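Local coordinates for protein terminal oxygenase component of carbazole 1,9a-dioxygenase (Sphingomonas, PDB 3GKQ) that serves as the Rieske-type terminal oxygenase of carbazole 1,9a-dioxygenase, probably taking electrons from a ferredoxin to dihydroxylate carbazole at its non-haem iron, at residues Ala8-Ala11 with Glu12-Thr15; Gly306-Glu309 with Glu310-Ser313. All blocks are in the same frame, centred on the assembly; numbering follows the deposited sequence.

Overall arrangement
Contact 1 spans the whole of a short surface helix and contact 2 the start of a long one, each built within a single run of chain. Residues 8-15 make the helix 9-15 at the modelled N-terminus, and residues 306-313 start the helix 308-328 that follows strand 294-304 of the antiparallel sheet. The two do not meet: their centres lie 54 Å apart, their nearest atoms about 44 Å, on opposite sides of the chain's centre, from which contact 1 is 30 Å and contact 2 27 Å away. Both are remote from the [2Fe-2S] cluster and from the iron bound by H186, H190 and D334, and no other chain of the assembly touches them.

Contact 1 of 2, residues Ala8-Ala11 with Glu12-Thr15; sequences AGIA and ERRT
With chi1 at 63°, T15 swings OG1 between its backbone N and carbonyl carbon, back toward A11, while a bend at chi3 of R13 (-58°) folds that guanidinium over G9 and I10. The T15 hydroxyl donates to A11 O at 3.0 Å, and T15 N reaches the same oxygen at 2.9 Å, so two donors grip one carbonyl. A threonine suits this place because its hydroxyl, on that rotamer, can donate to the carbonyl four residues earlier; a valine here would probably cost A11 O the hydroxyl half of this grip. The backbone N-H bonds follow the i to i+4 pattern of the short alpha helix 9-15, among them R13 N to G9 O (3.0 Å) and E12 N to A8 O. The R13 guanidinium has G9 O and I10 CA over one face; NH1 comes within 3.1 Å of G9 O, but the angle is poor for a hydrogen bond. The side chains of I10 and R13 cross at about a right angle, I10 CD1 lying 3.6 Å from R13 NH2. Charged E12 and R13 suit the exposed side: a water bridges G9 O and E12 OE1, and E12 forms a salt bridge with R16. R14 reaches away to a salt bridge with E354 and to W351 O.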
ATOM      1  N   ALA A   8      23.019 -20.096   7.005  1.00 55.60           N
ATOM      2  CA  ALA A   8      24.364 -20.701   6.783  1.00 55.29           C
ATOM      3  C   ALA A   8      25.313 -20.314   7.911  1.00 55.72           C
ATOM      4  O   ALA A   8      25.321 -19.166   8.366  1.00 55.98           O
ATOM      5  CB  ALA A   8      24.932 -20.237   5.442  1.00 55.04           C
ATOM      6  N   GLY A   9      26.105 -21.284   8.364  1.00 55.86           N
ATOM      7  CA  GLY A   9      27.055 -21.026   9.431  1.00 54.93           C
ATOM      8  C   GLY A   9      28.136 -20.087   8.939  1.00 54.39           C
ATOM      9  O   GLY A   9      28.742 -19.351   9.717  1.00 54.79           O
ATOM     10  N   ILE A  10      28.373 -20.114   7.632  1.00 53.03           N
ATOM     11  CA  ILE A  10      29.381 -19.259   7.021  1.00 51.87           C
ATOM     12  C   ILE A  10      28.939 -17.799   7.125  1.00 49.96           C
ATOM     13  O   ILE A  10      29.759 -16.903   7.336  1.00 49.64           O
ATOM     14  CB  ILE A  10      29.587 -19.626   5.533  1.00 52.24           C
ATOM     15  CG1 ILE A  10      30.774 -18.849   4.963  1.00 52.19           C
ATOM     16  CG2 ILE A  10      28.319 -19.336   4.738  1.00 52.57           C
ATOM     17  CD1 ILE A  10      32.110 -19.273   5.544  1.00 53.61           C
ATOM     18  N   ALA A  11      27.634 -17.571   6.984  1.00 47.21           N
ATOM     19  CA  ALA A  11      27.078 -16.224   7.056  1.00 44.43           C
ATOM     20  C   ALA A  11      27.085 -15.716   8.495  1.00 42.78           C
ATOM     21  O   ALA A  11      27.419 -14.555   8.751  1.00 42.03           O
ATOM     22  CB  ALA A  11      25.656 -16.216   6.506  1.00 43.80           C
ATOM     23  N   GLU A  12      26.708 -16.580   9.431  1.00 39.99           N
ATOM     24  CA  GLU A  12      26.692 -16.198  10.837  1.00 39.02           C
ATOM     25  C   GLU A  12      28.091 -15.763  11.256  1.00 36.98           C
ATOM     26  O   GLU A  12      28.264 -14.704  11.854  1.00 36.19           O
ATOM     27  CB  GLU A  12      26.217 -17.371  11.705  1.00 39.69           C
ATOM     28  CG  GLU A  12      26.116 -17.069  13.205  1.00 40.70           C
ATOM     29  CD  GLU A  12      27.477 -16.902  13.875  1.00 40.30           C
ATOM     30  OE1 GLU A  12      28.371 -17.737  13.617  1.00 38.11           O
ATOM     31  OE2 GLU A  12      27.647 -15.946  14.665  1.00 38.96           O
ATOM     32  N   ARG A  13      29.089 -16.580  10.933  1.00 36.29           N
ATOM     33  CA  ARG A  13      30.470 -16.264  11.287  1.00 37.90           C
ATOM     34  C   ARG A  13      30.947 -14.980  10.635  1.00 36.28           C
ATOM     35  O   ARG A  13      31.683 -14.205  11.241  1.00 35.22           O
ATOM     36  CB  ARG A  13      31.420 -17.397  10.880  1.00 39.83           C
ATOM     37  CG  ARG A  13      31.498 -18.541  11.872  1.00 44.89           C
ATOM     38  CD  ARG A  13      32.751 -19.368  11.630  1.00 47.72           C
ATOM     39  NE  ARG A  13      32.808 -19.901  10.270  1.00 50.48           N
ATOM     40  CZ  ARG A  13      31.964 -20.809   9.788  1.00 52.45           C
ATOM     41  NH1 ARG A  13      30.991 -21.292  10.552  1.00 52.58           N
ATOM     42  NH2 ARG A  13      32.094 -21.240   8.538  1.00 54.00           N
ATOM     43  N   ARG A  14      30.531 -14.763   9.394  1.00 36.37           N
ATOM     44  CA  ARG A  14      30.937 -13.570   8.669  1.00 37.01           C
ATOM     45  C   ARG A  14      30.317 -12.274   9.194  1.00 35.76           C
ATOM     46  O   ARG A  14      30.990 -11.249   9.266  1.00 36.94           O
ATOM     47  CB  ARG A  14      30.610 -13.719   7.180  1.00 38.12           C
ATOM     48  CG  ARG A  14      30.796 -12.428   6.404  1.00 41.73           C
ATOM     49  CD  ARG A  14      30.690 -12.602   4.893  1.00 44.01           C
ATOM     50  NE  ARG A  14      30.680 -11.291   4.246  1.00 45.40           N
ATOM     51  CZ  ARG A  14      29.619 -10.487   4.202  1.00 43.93           C
ATOM     52  NH1 ARG A  14      28.471 -10.866   4.755  1.00 42.58           N
ATOM     53  NH2 ARG A  14      29.713  -9.291   3.640  1.00 39.02           N
ATOM     54  N   THR A  15      29.045 -12.316   9.570  1.00 34.92           N
ATOM     55  CA  THR A  15      28.357 -11.116  10.046  1.00 35.06           C
ATOM     56  C   THR A  15      28.363 -10.935  11.564  1.00 35.72           C
ATOM     57  O   THR A  15      27.896  -9.917  12.077  1.00 34.71           O
ATOM     58  CB  THR A  15      26.899 -11.114   9.571  1.00 35.01           C
ATOM     59  OG1 THR A  15      26.213 -12.229  10.146  1.00 33.02           O
ATOM     60  CG2 THR A  15      26.833 -11.224   8.053  1.00 35.40           C
TER
HETATM   61  O   HOH W   1      27.996 -20.194  12.758  1.00 36.61           O

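Contact 2 of 2, residues Gly306-Glu309 with Glu310-Ser313; sequences GSEE and EARS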
ATOM      1  N   GLY A 306      37.334  34.137   9.793  1.00 50.85           N
ATOM      2  CA  GLY A 306      37.961  35.012  10.771  1.00 52.20           C
ATOM      3  C   GLY A 306      37.323  36.386  10.912  1.00 53.01           C
ATOM      4  O   GLY A 306      37.765  37.197  11.728  1.00 54.01           O
ATOM      5  N   SER A 307      36.289  36.660  10.125  1.00 53.17           N
ATOM      6  CA  SER A 307      35.614  37.950  10.194  1.00 53.72           C
ATOM      7  C   SER A 307      34.166  37.829   9.743  1.00 54.42           C
ATOM      8  O   SER A 307      33.822  36.952   8.949  1.00 55.11           O
ATOM      9  CB  SER A 307      36.332  38.970   9.314  1.00 53.86           C
ATOM     10  OG  SER A 307      36.177  38.652   7.941  1.00 55.03           O
ATOM     11  N   GLU A 308      33.319  38.720  10.248  1.00 54.49           N
ATOM     12  CA  GLU A 308      31.908  38.710   9.897  1.00 54.63           C
ATOM     13  C   GLU A 308      31.723  39.016   8.413  1.00 53.89           C
ATOM     14  O   GLU A 308      30.631  38.842   7.865  1.00 54.44           O
ATOM     15  CB  GLU A 308      31.155  39.736  10.750  1.00 56.72           C
ATOM     16  CG  GLU A 308      29.643  39.749  10.546  1.00 59.62           C
ATOM     17  CD  GLU A 308      29.000  38.392  10.797  1.00 62.23           C
ATOM     18  OE1 GLU A 308      29.223  37.812  11.882  1.00 63.38           O
ATOM     19  OE2 GLU A 308      28.267  37.908   9.905  1.00 63.43           O
ATOM     20  N   GLU A 309      32.790  39.464   7.756  1.00 52.69           N
ATOM     21  CA  GLU A 309      32.711  39.781   6.337  1.00 51.88           C
ATOM     22  C   GLU A 309      32.852  38.524   5.486  1.00 50.06           C
ATOM     23  O   GLU A 309      32.073  38.310   4.558  1.00 49.25           O
ATOM     24  CB  GLU A 309      33.793  40.783   5.935  1.00 53.57           C
ATOM     25  CG  GLU A 309      33.631  41.291   4.507  1.00 56.85           C
ATOM     26  CD  GLU A 309      34.820  42.104   4.031  1.00 59.81           C
ATOM     27  OE1 GLU A 309      35.908  41.514   3.849  1.00 61.37           O
ATOM     28  OE2 GLU A 309      34.668  43.331   3.843  1.00 61.18           O
ATOM     29  N   GLU A 310      33.856  37.700   5.778  1.00 48.78           N
ATOM     30  CA  GLU A 310      34.024  36.479   5.004  1.00 48.94           C
ATOM     31  C   GLU A 310      32.963  35.463   5.411  1.00 47.69           C
ATOM     32  O   GLU A 310      32.738  34.477   4.714  1.00 47.31           O
ATOM     33  CB  GLU A 310      35.438  35.902   5.162  1.00 49.23           C
ATOM     34  CG  GLU A 310      36.043  35.991   6.542  1.00 51.55           C
ATOM     35  CD  GLU A 310      37.524  35.648   6.531  1.00 52.58           C
ATOM     36  OE1 GLU A 310      38.260  36.218   5.696  1.00 53.83           O
ATOM     37  OE2 GLU A 310      37.959  34.813   7.352  1.00 53.85           O
ATOM     38  N   ALA A 311      32.305  35.723   6.538  1.00 47.61           N
ATOM     39  CA  ALA A 311      31.237  34.856   7.009  1.00 47.26           C
ATOM     40  C   ALA A 311      30.044  35.121   6.096  1.00 47.69           C
ATOM     41  O   ALA A 311      29.409  34.188   5.601  1.00 47.79           O
ATOM     42  CB  ALA A 311      30.883  35.184   8.452  1.00 46.93           C
ATOM     43  N   ARG A 312      29.750  36.400   5.869  1.00 47.78           N
ATOM     44  CA  ARG A 312      28.643  36.777   4.994  1.00 48.01           C
ATOM     45  C   ARG A 312      28.992  36.405   3.559  1.00 47.42           C
ATOM     46  O   ARG A 312      28.110  36.174   2.730  1.00 47.14           O
ATOM     47  CB  ARG A 312      28.363  38.283   5.074  1.00 50.01           C
ATOM     48  CG  ARG A 312      27.721  38.742   6.376  1.00 52.21           C
ATOM     49  CD  ARG A 312      27.055  40.108   6.205  1.00 53.72           C
ATOM     50  NE  ARG A 312      28.006  41.141   5.802  1.00 56.13           N
ATOM     51  CZ  ARG A 312      28.974  41.614   6.583  1.00 56.71           C
ATOM     52  NH1 ARG A 312      29.119  41.148   7.817  1.00 57.35           N
ATOM     53  NH2 ARG A 312      29.804  42.545   6.126  1.00 56.85           N
ATOM     54  N   SER A 313      30.290  36.351   3.277  1.00 46.80           N
ATOM     55  CA  SER A 313      30.772  36.000   1.949  1.00 46.60           C
ATOM     56  C   SER A 313      30.517  34.516   1.684  1.00 45.87           C
ATOM     57  O   SER A 313      30.029  34.141   0.617  1.00 45.84           O
ATOM     58  CB  SER A 313      32.270  36.300   1.840  1.00 47.37           C
ATOM     59  OG  SER A 313      32.760  35.977   0.550  1.00 48.44           O
TER
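E310 doubles back on the residues before it: its CG sits between the backbone N and the carbonyl carbon (chi1 39°), and the chain then extends until OE2 accepts the N-H of G306 at 2.6 Å, on the anti side of the carboxylate. A glutamate is long enough to reach back past S307, and its negative charge is likely to be welcome near the helix N-terminus. E309 contributes mainly through its backbone, E309 O taking the N-H of S313 at 2.9 Å. Its CA lies over one face of the R312 guanidinium, brought back along the helix by a bend of its side chain at chi3 (-60°). Arginine has the length to fold back to E308, whose CG meets the guanidinium edge in plane, 3.1 Å from R312 NH1. Although the E308 carboxylate is nearly coplanar with the guanidinium, their salt bridge is long, E308 OE2 to R312 NH1 being 3.9 Å. The short hydroxyl of S307 suits the helix start, OG accepting weak bonds from E309 N and E310 N. Helix 308-328 thus opens with a serine N-cap and a glutamate three residues on, as in a capping box, but not a true one, because E310 accepts from G306 N rather than from S307 N.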